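Local coordinates for protein photosystem II stability/assembly factor HCF136, chloroplastic (Cyanidioschyzon merolae, PDB 5OJ3) that is probably essential for photosystem II biogenesis, being required to assemble an early intermediate that includes D2 and cytochrome b559, at residues V279-Y283 and T295-G299; G318-N322 and F371-R375. All blocks are in the same frame, centred on the assembly; numbering follows the deposited sequence.

Contact 1: V279-Y283 and T295-G299; sequences VHGNY and TWVPG
Tyr283 has its CG anti to the carbonyl carbon (chi1 -75°) whereas Trp296 has its CG anti to the backbone N (chi1 -175°), and with these torsions the two aromatic side chains run side by side on one face of the sheet. They meet rim to rim: CE3 of Trp296 lies in the plane of the Tyr283 ring at its edge, 3.3 Å from Tyr283 CD2, and the planes of the phenol and the six-membered ring make 42°, so neither ring covers the other's face. Beneath them the backbones form an antiparallel hydrogen-bonded pair. Tyr283 N donates to Trp296 O over 2.6 Å in a nearly straight bond, and Trp296 N returns one to Tyr283 O at 2.8 Å. This is the end of the pairing between neighbouring strands 283-287 and 292-296 within one blade of the seven-bladed beta-propeller. Past the pair, the Asn282 side chain runs alongside Val297, its OD1 3.2 Å from Val297 CB, and crosses Pro298 at about a right angle. Gly281 O packs 3.5 Å from Pro298 CD. Beyond the pair, Tyr283 OH is hydrogen-bonded to Glu224 OE1, and Trp296 NE1 to Ser300 O.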
loop_
_atom_site.group_PDB
_atom_site.type_symbol
_atom_site.label_atom_id
_atom_site.label_comp_id
_atom_site.label_asym_id
_atom_site.label_seq_id
_atom_site.Cartn_x
_atom_site.Cartn_y
_atom_site.Cartn_z
ATOM N N VAL A 279 -7.674 9.014 0.271
ATOM C CA VAL A 279 -7.563 10.219 1.073
ATOM C C VAL A 279 -8.892 10.566 1.729
ATOM O O VAL A 279 -8.915 11.271 2.744
ATOM C CB VAL A 279 -7.021 11.365 0.200
ATOM C CG1 VAL A 279 -8.141 12.076 -0.547
ATOM C CG2 VAL A 279 -6.205 12.320 1.028
ATOM N N HIS A 280 -10.004 10.085 1.176
ATOM C CA HIS A 280 -11.330 10.269 1.753
ATOM C C HIS A 280 -11.840 9.022 2.468
ATOM O O HIS A 280 -13.037 8.934 2.761
ATOM C CB HIS A 280 -12.327 10.707 0.674
ATOM C CG HIS A 280 -11.860 11.876 -0.138
ATOM N ND1 HIS A 280 -11.417 11.753 -1.437
ATOM C CD2 HIS A 280 -11.764 13.191 0.170
ATOM C CE1 HIS A 280 -11.076 12.945 -1.898
ATOM N NE2 HIS A 280 -11.270 13.832 -0.940
ATOM N N GLY A 281 -10.964 8.065 2.759
ATOM C CA GLY A 281 -11.344 6.874 3.491
ATOM C C GLY A 281 -11.855 5.724 2.656
ATOM O O GLY A 281 -12.335 4.736 3.227
ATOM N N ASN A 282 -11.766 5.809 1.331
ATOM C CA ASN A 282 -12.121 4.684 0.480
ATOM C C ASN A 282 -11.024 3.629 0.535
ATOM O O ASN A 282 -9.838 3.941 0.669
ATOM C CB ASN A 282 -12.333 5.129 -0.967
ATOM C CG ASN A 282 -13.513 6.064 -1.127
ATOM O OD1 ASN A 282 -14.378 6.148 -0.260
ATOM N ND2 ASN A 282 -13.553 6.772 -2.248
ATOM N N TYR A 283 -11.432 2.368 0.456
ATOM C CA TYR A 283 -10.496 1.254 0.422
ATOM C C TYR A 283 -10.552 0.556 -0.930
ATOM O O TYR A 283 -11.612 0.460 -1.556
ATOM C CB TYR A 283 -10.807 0.238 1.523
ATOM C CG TYR A 283 -10.408 0.657 2.916
ATOM C CD1 TYR A 283 -9.087 0.590 3.334
ATOM C CD2 TYR A 283 -11.356 1.120 3.814
ATOM C CE1 TYR A 283 -8.726 0.972 4.611
ATOM C CE2 TYR A 283 -11.007 1.506 5.090
ATOM C CZ TYR A 283 -9.695 1.420 5.489
ATOM O OH TYR A 283 -9.345 1.808 6.766
ATOM N N THR A 295 -13.593 -2.853 -3.582
ATOM C CA THR A 295 -13.526 -1.503 -3.044
ATOM C C THR A 295 -14.530 -1.361 -1.910
ATOM O O THR A 295 -15.531 -2.080 -1.841
ATOM C CB THR A 295 -13.817 -0.431 -4.109
ATOM O OG1 THR A 295 -15.199 -0.491 -4.486
ATOM C CG2 THR A 295 -12.939 -0.621 -5.340
ATOM N N TRP A 296 -14.248 -0.412 -1.020
ATOM C CA TRP A 296 -15.149 -0.067 0.069
ATOM C C TRP A 296 -15.083 1.435 0.291
ATOM O O TRP A 296 -13.995 1.985 0.487
ATOM C CB TRP A 296 -14.787 -0.803 1.364
ATOM C CG TRP A 296 -15.761 -0.560 2.483
ATOM C CD1 TRP A 296 -16.948 -1.202 2.691
ATOM C CD2 TRP A 296 -15.648 0.418 3.525
ATOM N NE1 TRP A 296 -17.571 -0.699 3.808
ATOM C CE2 TRP A 296 -16.794 0.298 4.337
ATOM C CE3 TRP A 296 -14.685 1.378 3.854
ATOM C CZ2 TRP A 296 -17.002 1.102 5.458
ATOM C CZ3 TRP A 296 -14.893 2.173 4.965
ATOM C CH2 TRP A 296 -16.042 2.029 5.755
ATOM N N VAL A 297 -16.239 2.090 0.260
ATOM C CA VAL A 297 -16.319 3.515 0.568
ATOM C C VAL A 297 -17.071 3.641 1.889
ATOM O O VAL A 297 -17.939 2.804 2.184
ATOM C CB VAL A 297 -16.985 4.310 -0.566
ATOM C CG1 VAL A 297 -16.456 3.851 -1.921
ATOM C CG2 VAL A 297 -18.493 4.206 -0.495
ATOM N N PRO A 298 -16.732 4.618 2.731
ATOM C CA PRO A 298 -17.388 4.737 4.038
ATOM C C PRO A 298 -18.907 4.740 3.930
ATOM O O PRO A 298 -19.483 5.299 2.996
ATOM C CB PRO A 298 -16.863 6.072 4.571
ATOM C CG PRO A 298 -15.516 6.206 3.949
ATOM C CD PRO A 298 -15.635 5.590 2.575
ATOM N N GLY A 299 -19.553 4.082 4.895
ATOM C CA GLY A 299 -20.992 4.015 4.961
ATOM C C GLY A 299 -21.617 2.794 4.318
ATOM O O GLY A 299 -22.745 2.436 4.676
#

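Contact 2: G318-N322 and F371-R375; sequences GFIQN and FQDDR
Ile320 and Phe371 carry the apolar half of this contact, the branched side chain lying against one face of the ring. The methyl CG2 of Ile320 stands 4.0 Å from the ring centroid and 18° off the ring normal, which makes it a CH-pi contact. The other branch reaches the far end of the ring, with Ile320 CG1 3.8 Å from Phe371 CZ. With CG2 anti to the backbone N and CG1 anti to the carbonyl carbon, both branches of Ile320 can reach the phenyl group. Gln321 approaches differently: its CB packs 4.1 Å from Phe371 CB, and beyond CG the chain is extended (chi2 -173°), carrying the amide to Asp374. There Gln321 NE2 comes within 2.9 Å of Asp374 OD1, the side chains crossing at about a right angle with the amide and carboxylate planes 84° apart. Asp373, whose CA is 3.9 Å from Gln321 OE1, turns its carboxylate to His376. The contact joins adjacent blades of the propeller: segment 318-322 lies on strand 314-319, the first strand of its sheet, and Phe371 ends strand 366-371, the first of the next, ahead of the loop that leads to strand 377-381.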
loop_
_atom_site.group_PDB
_atom_site.type_symbol
_atom_site.label_atom_id
_atom_site.label_comp_id
_atom_site.label_asym_id
_atom_site.label_seq_id
_atom_site.Cartn_x
_atom_site.Cartn_y
_atom_site.Cartn_z
ATOM N N GLY A 318 -4.205 0.191 -6.763
ATOM C CA GLY A 318 -4.173 1.320 -5.850
ATOM C C GLY A 318 -4.818 2.527 -6.496
ATOM O O GLY A 318 -5.292 2.473 -7.637
ATOM N N PHE A 319 -4.814 3.631 -5.753
ATOM C CA PHE A 319 -5.399 4.882 -6.215
ATOM C C PHE A 319 -4.324 5.811 -6.768
ATOM O O PHE A 319 -3.179 5.803 -6.311
ATOM C CB PHE A 319 -6.154 5.596 -5.086
ATOM C CG PHE A 319 -7.318 4.816 -4.537
ATOM C CD1 PHE A 319 -7.249 4.189 -3.301
ATOM C CD2 PHE A 319 -8.479 4.687 -5.284
ATOM C CE1 PHE A 319 -8.332 3.475 -2.808
ATOM C CE2 PHE A 319 -9.559 3.975 -4.799
ATOM C CZ PHE A 319 -9.487 3.367 -3.561
ATOM N N ILE A 320 -4.706 6.614 -7.761
ATOM C CA ILE A 320 -3.789 7.589 -8.347
ATOM C C ILE A 320 -3.557 8.717 -7.349
ATOM O O ILE A 320 -4.489 9.452 -6.991
ATOM C CB ILE A 320 -4.326 8.123 -9.681
ATOM C CG1 ILE A 320 -4.050 7.121 -10.805
ATOM C CG2 ILE A 320 -3.704 9.473 -10.019
ATOM C CD1 ILE A 320 -5.027 7.205 -11.955
ATOM N N GLN A 321 -2.304 8.860 -6.910
ATOM C CA GLN A 321 -1.903 9.758 -5.820
ATOM C C GLN A 321 -2.964 9.810 -4.723
ATOM O O GLN A 321 -3.431 10.871 -4.307
ATOM C CB GLN A 321 -1.533 11.154 -6.342
ATOM C CG GLN A 321 -2.410 11.764 -7.422
ATOM C CD GLN A 321 -1.837 13.067 -7.955
ATOM O OE1 GLN A 321 -0.967 13.675 -7.331
ATOM N NE2 GLN A 321 -2.313 13.494 -9.118
ATOM N N ASN A 322 -3.334 8.614 -4.260
ATOM C CA ASN A 322 -4.134 8.412 -3.051
ATOM C C ASN A 322 -5.480 9.129 -3.104
ATOM O O ASN A 322 -5.983 9.606 -2.089
ATOM C CB ASN A 322 -3.354 8.843 -1.807
ATOM C CG ASN A 322 -1.981 8.211 -1.736
ATOM O OD1 ASN A 322 -1.790 7.063 -2.139
ATOM N ND2 ASN A 322 -1.010 8.959 -1.224
ATOM N N PHE A 371 2.553 8.041 -8.098
ATOM C CA PHE A 371 2.566 9.332 -8.772
ATOM C C PHE A 371 3.222 10.385 -7.888
ATOM O O PHE A 371 2.948 10.457 -6.686
ATOM C CB PHE A 371 1.151 9.796 -9.137
ATOM C CG PHE A 371 0.511 9.014 -10.256
ATOM C CD1 PHE A 371 0.492 7.629 -10.251
ATOM C CD2 PHE A 371 -0.058 9.678 -11.333
ATOM C CE1 PHE A 371 -0.098 6.921 -11.285
ATOM C CE2 PHE A 371 -0.643 8.975 -12.374
ATOM C CZ PHE A 371 -0.660 7.596 -12.349
ATOM N N GLN A 372 4.079 11.208 -8.496
ATOM C CA GLN A 372 4.609 12.394 -7.831
ATOM C C GLN A 372 3.688 13.588 -8.035
ATOM O O GLN A 372 3.481 14.380 -7.110
ATOM C CB GLN A 372 6.029 12.690 -8.331
ATOM C CG GLN A 372 6.479 14.136 -8.215
ATOM C CD GLN A 372 7.811 14.366 -8.895
ATOM O OE1 GLN A 372 8.144 13.697 -9.874
ATOM N NE2 GLN A 372 8.588 15.309 -8.373
ATOM N N ASP A 373 3.136 13.725 -9.234
ATOM C CA ASP A 373 2.071 14.679 -9.518
ATOM C C ASP A 373 1.241 14.102 -10.659
ATOM O O ASP A 373 1.296 12.898 -10.931
ATOM C CB ASP A 373 2.654 16.068 -9.835
ATOM C CG ASP A 373 3.518 16.069 -11.082
ATOM O OD1 ASP A 373 4.196 15.053 -11.336
ATOM O OD2 ASP A 373 3.519 17.086 -11.810
ATOM N N ASP A 374 0.451 14.955 -11.314
ATOM C CA ASP A 374 -0.367 14.493 -12.431
ATOM C C ASP A 374 0.479 13.856 -13.530
ATOM O O ASP A 374 0.070 12.850 -14.122
ATOM C CB ASP A 374 -1.222 15.636 -12.986
ATOM C CG ASP A 374 -2.473 15.893 -12.153
ATOM O OD1 ASP A 374 -2.960 14.950 -11.493
ATOM O OD2 ASP A 374 -2.983 17.035 -12.170
ATOM N N ARG A 375 1.653 14.421 -13.827
ATOM C CA ARG A 375 2.405 14.018 -15.010
ATOM C C ARG A 375 3.585 13.095 -14.750
ATOM O O ARG A 375 3.943 12.327 -15.646
ATOM C CB ARG A 375 2.998 15.239 -15.725
ATOM C CG ARG A 375 2.105 16.145 -16.521
ATOM C CD ARG A 375 3.025 17.244 -17.037
ATOM N NE ARG A 375 4.170 16.639 -17.721
ATOM C CZ ARG A 375 5.284 17.281 -18.064
ATOM N NH1 ARG A 375 5.400 18.586 -17.856
ATOM N NH2 ARG A 375 6.261 16.622 -18.673
#

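In the fold
Contact 1 lies within a single blade, where residues 279-283 meet the adjoining strand, while contact 2 spans two consecutive blades. Their chemistry follows: contact 1 is bound by backbone hydrogen bonds of the sheet and is partly buried, with four of eight touching residues buried; contact 2 is a surface contact made by side chains, with one of five buried. Their centres are about 17 Å apart, and along the chain the first closes before the second opens. They also touch directly. Val279 N lies 3.0 Å from Asn322 O, a probable hydrogen bond, and Phe319 CE1 packs 3.8 Å from Asn282 O, so residues 318-322 belong to contact 2 and also touch contact 1, and three successive blades are linked.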